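Local coordinates for protein Cap5O (Staphylococcus aureus, PDB 3OJO) that probably oxidises UDP-N-acetyl-mannosamine with NAD as cofactor, as a dehydrogenase of capsular polysaccharide biosynthesis in Staphylococcus aureus, at residues B[119-124]-B[147-152]; B[156-161]-B[178-183]. One frame throughout, in Å; residues are numbered along the deposited sequence.

Interaction 1: B[119-124]-B[147-152]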
loop_
_atom_site.group_PDB
_atom_site.type_symbol
_atom_site.label_atom_id
_atom_site.label_comp_id
_atom_site.label_asym_id
_atom_site.label_seq_id
_atom_site.Cartn_x
_atom_site.Cartn_y
_atom_site.Cartn_z
ATOM N N LEU B 119 36.262 -11.766 -21.448
ATOM C CA LEU B 119 36.095 -10.320 -21.535
ATOM C C LEU B 119 37.175 -9.587 -22.303
ATOM O O LEU B 119 38.362 -9.783 -22.058
ATOM C CB LEU B 119 35.918 -9.691 -20.149
ATOM C CG LEU B 119 34.540 -9.822 -19.500
ATOM C CD1 LEU B 119 34.517 -9.120 -18.168
ATOM C CD2 LEU B 119 33.454 -9.262 -20.397
ATOM N N LYS B 120 36.741 -8.726 -23.225
ATOM C CA LYS B 120 37.589 -7.893 -24.072
ATOM C C LYS B 120 37.112 -6.442 -23.954
ATOM O O LYS B 120 35.956 -6.208 -23.591
ATOM C CB LYS B 120 37.513 -8.354 -25.551
ATOM C CG LYS B 120 37.659 -9.868 -25.801
ATOM C CD LYS B 120 39.107 -10.355 -25.848
ATOM C CE LYS B 120 39.212 -11.835 -26.161
ATOM N NZ LYS B 120 39.086 -12.690 -24.942
ATOM N N LYS B 121 37.997 -5.465 -24.243
ATOM C CA LYS B 121 37.615 -4.052 -24.184
ATOM C C LYS B 121 36.500 -3.742 -25.200
ATOM O O LYS B 121 36.510 -4.286 -26.309
ATOM C CB LYS B 121 38.836 -3.134 -24.347
ATOM C CG LYS B 121 39.674 -3.048 -23.073
ATOM C CD LYS B 121 40.909 -2.184 -23.212
ATOM C CE LYS B 121 41.539 -1.867 -21.869
ATOM N NZ LYS B 121 42.079 -3.076 -21.171
ATOM N N GLY B 122 35.516 -2.952 -24.766
ATOM C CA GLY B 122 34.358 -2.560 -25.570
ATOM C C GLY B 122 33.091 -3.358 -25.303
ATOM O O GLY B 122 32.013 -2.983 -25.778
ATOM N N ASN B 123 33.214 -4.464 -24.531
ATOM C CA ASN B 123 32.115 -5.373 -24.187
ATOM C C ASN B 123 31.038 -4.777 -23.275
ATOM O O ASN B 123 31.323 -3.898 -22.451
ATOM C CB ASN B 123 32.660 -6.678 -23.587
ATOM C CG ASN B 123 33.329 -7.611 -24.577
ATOM O OD1 ASN B 123 33.357 -7.382 -25.804
ATOM N ND2 ASN B 123 33.866 -8.703 -24.055
ATOM N N THR B 124 29.797 -5.287 -23.424
ATOM C CA THR B 124 28.640 -4.898 -22.613
ATOM C C THR B 124 28.133 -6.099 -21.805
ATOM O O THR B 124 27.976 -7.189 -22.358
ATOM C CB THR B 124 27.537 -4.260 -23.466
ATOM O OG1 THR B 124 28.113 -3.238 -24.276
ATOM C CG2 THR B 124 26.397 -3.661 -22.617
ATOM N N LEU B 147 39.970 -6.635 -12.726
ATOM C CA LEU B 147 40.605 -7.017 -13.999
ATOM C C LEU B 147 41.032 -5.690 -14.638
ATOM O O LEU B 147 40.601 -4.663 -14.125
ATOM C CB LEU B 147 39.568 -7.704 -14.904
ATOM C CG LEU B 147 38.773 -8.861 -14.302
ATOM C CD1 LEU B 147 37.662 -9.299 -15.219
ATOM C CD2 LEU B 147 39.669 -10.028 -14.001
ATOM N N GLY B 148 41.725 -5.675 -15.765
ATOM C CA GLY B 148 42.127 -4.403 -16.372
ATOM C C GLY B 148 40.993 -3.609 -16.995
ATOM O O GLY B 148 41.053 -3.304 -18.192
ATOM N N PHE B 149 39.951 -3.260 -16.197
ATOM C CA PHE B 149 38.772 -2.572 -16.723
ATOM C C PHE B 149 38.277 -1.331 -15.980
ATOM O O PHE B 149 38.374 -1.254 -14.752
ATOM C CB PHE B 149 37.616 -3.564 -16.953
ATOM C CG PHE B 149 37.766 -4.491 -18.139
ATOM C CD1 PHE B 149 37.571 -4.027 -19.437
ATOM C CD2 PHE B 149 38.053 -5.842 -17.958
ATOM C CE1 PHE B 149 37.708 -4.886 -20.537
ATOM C CE2 PHE B 149 38.176 -6.705 -19.060
ATOM C CZ PHE B 149 37.996 -6.219 -20.342
ATOM N N THR B 150 37.723 -0.371 -16.761
ATOM C CA THR B 150 37.142 0.903 -16.327
ATOM C C THR B 150 35.719 0.966 -16.887
ATOM O O THR B 150 35.529 0.934 -18.110
ATOM C CB THR B 150 38.066 2.081 -16.714
ATOM O OG1 THR B 150 39.289 1.935 -15.989
ATOM C CG2 THR B 150 37.459 3.450 -16.404
ATOM N N ILE B 151 34.731 1.015 -15.981
ATOM C CA ILE B 151 33.299 1.013 -16.323
ATOM C C ILE B 151 32.893 2.325 -16.996
ATOM O O ILE B 151 33.148 3.402 -16.450
ATOM C CB ILE B 151 32.406 0.596 -15.109
ATOM C CG1 ILE B 151 32.645 -0.878 -14.700
ATOM C CG2 ILE B 151 30.907 0.796 -15.395
ATOM C CD1 ILE B 151 33.575 -1.155 -13.893
ATOM N N GLY B 152 32.306 2.212 -18.187
ATOM C CA GLY B 152 31.888 3.358 -18.987
ATOM C C GLY B 152 32.933 3.754 -20.006
ATOM O O GLY B 152 32.668 4.591 -20.878
#

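Interaction 2: B[156-161]-B[178-183]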
loop_
_atom_site.group_PDB
_atom_site.type_symbol
_atom_site.label_atom_id
_atom_site.label_comp_id
_atom_site.label_asym_id
_atom_site.label_seq_id
_atom_site.Cartn_x
_atom_site.Cartn_y
_atom_site.Cartn_z
ATOM N N TYR B 156 30.809 -1.947 -20.518
ATOM C CA TYR B 156 29.551 -1.331 -20.141
ATOM C C TYR B 156 28.686 -2.232 -19.288
ATOM O O TYR B 156 28.454 -3.387 -19.650
ATOM C CB TYR B 156 28.825 -0.767 -21.369
ATOM C CG TYR B 156 29.740 0.095 -22.211
ATOM C CD1 TYR B 156 30.131 1.362 -21.779
ATOM C CD2 TYR B 156 30.285 -0.386 -23.398
ATOM C CE1 TYR B 156 31.022 2.137 -22.519
ATOM C CE2 TYR B 156 31.173 0.383 -24.152
ATOM C CZ TYR B 156 31.543 1.644 -23.706
ATOM O OH TYR B 156 32.423 2.407 -24.439
ATOM N N LEU B 157 28.277 -1.718 -18.117
ATOM C CA LEU B 157 27.459 -2.444 -17.159
ATOM C C LEU B 157 26.016 -1.912 -17.127
ATOM O O LEU B 157 25.785 -0.779 -16.702
ATOM C CB LEU B 157 28.088 -2.399 -15.759
ATOM C CG LEU B 157 29.416 -3.101 -15.493
ATOM C CD1 LEU B 157 29.735 -3.070 -13.999
ATOM C CD2 LEU B 157 29.402 -4.545 -15.978
ATOM N N VAL B 158 25.059 -2.732 -17.606
ATOM C CA VAL B 158 23.624 -2.423 -17.673
ATOM C C VAL B 158 22.796 -3.432 -16.851
ATOM O O VAL B 158 23.009 -4.638 -16.965
ATOM C CB VAL B 158 23.098 -2.426 -19.141
ATOM C CG1 VAL B 158 21.608 -2.053 -19.218
ATOM C CG2 VAL B 158 23.931 -1.540 -20.058
ATOM N N HIS B 159 21.831 -2.932 -16.058
ATOM C CA HIS B 159 20.815 -3.741 -15.420
ATOM C C HIS B 159 19.553 -3.395 -16.164
ATOM O O HIS B 159 19.123 -2.243 -16.142
ATOM C CB HIS B 159 20.616 -3.464 -13.922
ATOM C CG HIS B 159 19.478 -4.264 -13.317
ATOM N ND1 HIS B 159 19.386 -5.641 -13.481
ATOM C CD2 HIS B 159 18.426 -3.852 -12.565
ATOM C CE1 HIS B 159 18.280 -6.006 -12.857
ATOM N NE2 HIS B 159 17.678 -4.968 -12.280
ATOM N N CYS B 160 19.004 -4.358 -16.892
ATOM C CA CYS B 160 17.725 -4.191 -17.544
ATOM C C CYS B 160 16.822 -5.322 -17.037
ATOM O O CYS B 160 16.969 -6.467 -17.456
ATOM C CB CYS B 160 17.823 -4.177 -19.063
ATOM S SG CYS B 160 16.203 -4.201 -19.869
ATOM N N PRO B 161 15.935 -5.033 -16.074
ATOM C CA PRO B 161 15.078 -6.086 -15.522
ATOM C C PRO B 161 14.113 -6.682 -16.534
ATOM O O PRO B 161 13.333 -5.991 -17.190
ATOM C CB PRO B 161 14.355 -5.413 -14.347
ATOM C CG PRO B 161 14.984 -4.108 -14.172
ATOM C CD PRO B 161 15.651 -3.730 -15.450
ATOM N N ARG B 178 10.940 -0.544 -21.453
ATOM C CA ARG B 178 12.093 -1.163 -20.865
ATOM C C ARG B 178 12.901 -0.181 -20.049
ATOM O O ARG B 178 13.139 0.939 -20.498
ATOM C CB ARG B 178 12.926 -1.697 -22.029
ATOM C CG ARG B 178 13.750 -2.900 -21.691
ATOM C CD ARG B 178 14.324 -3.531 -22.937
ATOM N NE ARG B 178 13.478 -4.622 -23.422
ATOM C CZ ARG B 178 13.537 -5.867 -22.967
ATOM N NH1 ARG B 178 14.378 -6.184 -21.989
ATOM N NH2 ARG B 178 12.746 -6.802 -23.477
ATOM N N ILE B 179 13.360 -0.615 -18.872
ATOM C CA ILE B 179 14.217 0.180 -18.019
ATOM C C ILE B 179 15.681 -0.191 -18.335
ATOM O O ILE B 179 16.050 -1.366 -18.256
ATOM C CB ILE B 179 13.853 0.003 -16.518
ATOM C CG1 ILE B 179 12.437 0.548 -16.221
ATOM C CG2 ILE B 179 14.909 0.638 -15.609
ATOM C CD1 ILE B 179 11.910 0.212 -14.905
ATOM N N ILE B 180 16.500 0.821 -18.719
ATOM C CA ILE B 180 17.920 0.649 -19.014
ATOM C C ILE B 180 18.651 1.352 -17.881
ATOM O O ILE B 180 18.700 2.586 -17.866
ATOM C CB ILE B 180 18.332 1.220 -20.423
ATOM C CG1 ILE B 180 17.378 0.789 -21.597
ATOM C CG2 ILE B 180 19.833 1.008 -20.736
ATOM C CD1 ILE B 180 17.370 -0.657 -22.008
ATOM N N GLY B 181 19.164 0.566 -16.930
ATOM C CA GLY B 181 19.904 1.060 -15.779
ATOM C C GLY B 181 21.399 0.889 -15.945
ATOM O O GLY B 181 21.939 -0.175 -15.630
ATOM N N GLY B 182 22.069 1.936 -16.439
ATOM C CA GLY B 182 23.515 1.933 -16.630
ATOM C C GLY B 182 24.270 2.404 -15.401
ATOM O O GLY B 182 23.761 3.222 -14.627
ATOM N N VAL B 183 25.499 1.885 -15.208
ATOM C CA VAL B 183 26.350 2.280 -14.078
ATOM C C VAL B 183 26.854 3.705 -14.342
ATOM O O VAL B 183 26.981 4.500 -13.405
ATOM C CB VAL B 183 27.491 1.259 -13.817
ATOM C CG1 VAL B 183 28.434 1.731 -12.709
ATOM C CG2 VAL B 183 26.918 -0.094 -13.464
#

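Interaction 1: B[119-124]-B[147-152]
K121 crosses the ring of F149 obliquely to reach the backbone of G148, and its side chain can be followed atom by atom. CB leads off without touching the ring, and a first torsion that sets CG anti to the carbonyl carbon (chi1 -77°) brings CG to 3.7 Å from CE1 of F149. The chain runs on extended through CD. CE comes to 4.0 Å from the carbonyl O of G148, and a bend at chi4 (65°) carries NZ onto that oxygen in a 3.2 Å hydrogen bond, approached nearly along the C=O axis. NZ also stands above the F149 ring, 5.2 Å from its centroid, at most a weak cation-pi attraction.

The CZ end of the ring meets backbone edge-on: F149 CZ sits 3.7 Å from K120 C, with the O of L119 and the N of K121 in the ring plane. L119 adds its CB obliquely, 3.9 Å from CE2 of F149, while its CD1 makes a looser contact with CD1 of L147.

Two tight turns build the meeting place, a type II beta turn from K120 to N123, with G122 at its positive-phi position, and an inverse gamma turn centred on G148. They belong to the loops that lead from helices 106-115 and 135-145 into the parallel strands 124-127 and 156-159 of the Rossmann-type domain. I144 of helix 135-145 also packs on F149. With one lysine hydrogen bond and otherwise mostly van der Waals contact, this surface junction probably rests more on the fit of F149 against a turn than on charge.

Interaction 2: B[156-161]-B[178-183]
The guanidinium of R178 meets the thiol of C160 at its edge: NH1 donates to SG over 3.4 Å, with the sulfur 10° out of the guanidinium plane. CG of R178 lies 3.3 Å from C160 SG, and the bend at chi3 (-95°) beyond it swings the guanidinium round to the same sulfur. NH1 has a stronger partner in E162, a salt bridge, and NH2 bonds to the backbone O of L173. The imidazole of H159 carries P161 CD over one face, offset toward the rim, and its ND1 is hydrogen-bonded to V127 O of the adjoining strand.

Strands 156-159 and 178-182 run antiparallel, so here the Rossmann-type sheet departs from its parallel order. H159 and G181 form the hydrogen-bonded pair, with H159 N to G181 O at 2.8 Å and almost straight, and G181 N returning to H159 O at 2.9 Å. V158 and G182 make the next, non-hydrogen-bonded pair. Beyond it V183 N bonds to L157 O at 3.1 Å, and the two side chains lie alongside, CG2 of V183 touching CB of L157 at 3.5 Å. On the V158 face, CG1 of V158 packs obliquely against CG2 of I180. I179 also touches M249 of the second subunit.

How the interactions relate
Interactions 1 and 2 follow one another along the chain, their centres 16 Å apart. Interaction 1 lies by the beginning of strand 156-159, in the loop before it, and interaction 2 runs along the strand. They touch directly. N123 O and Y156 N, 2.8 Å apart, probably form a hydrogen bond just ahead of the parallel pairing of strands 124-127 and 156-159, and I151 packs CG1 at 3.7 Å from L157 CD1 and CG2 at 3.8 Å from V183 CG1. The cofactor sits toward the other end, where the P161 side chain is about 7 Å from bound NAD and about 6 Å from the side chain of T130, an NAD-binding residue, whereas interaction 1 lies away from these sites.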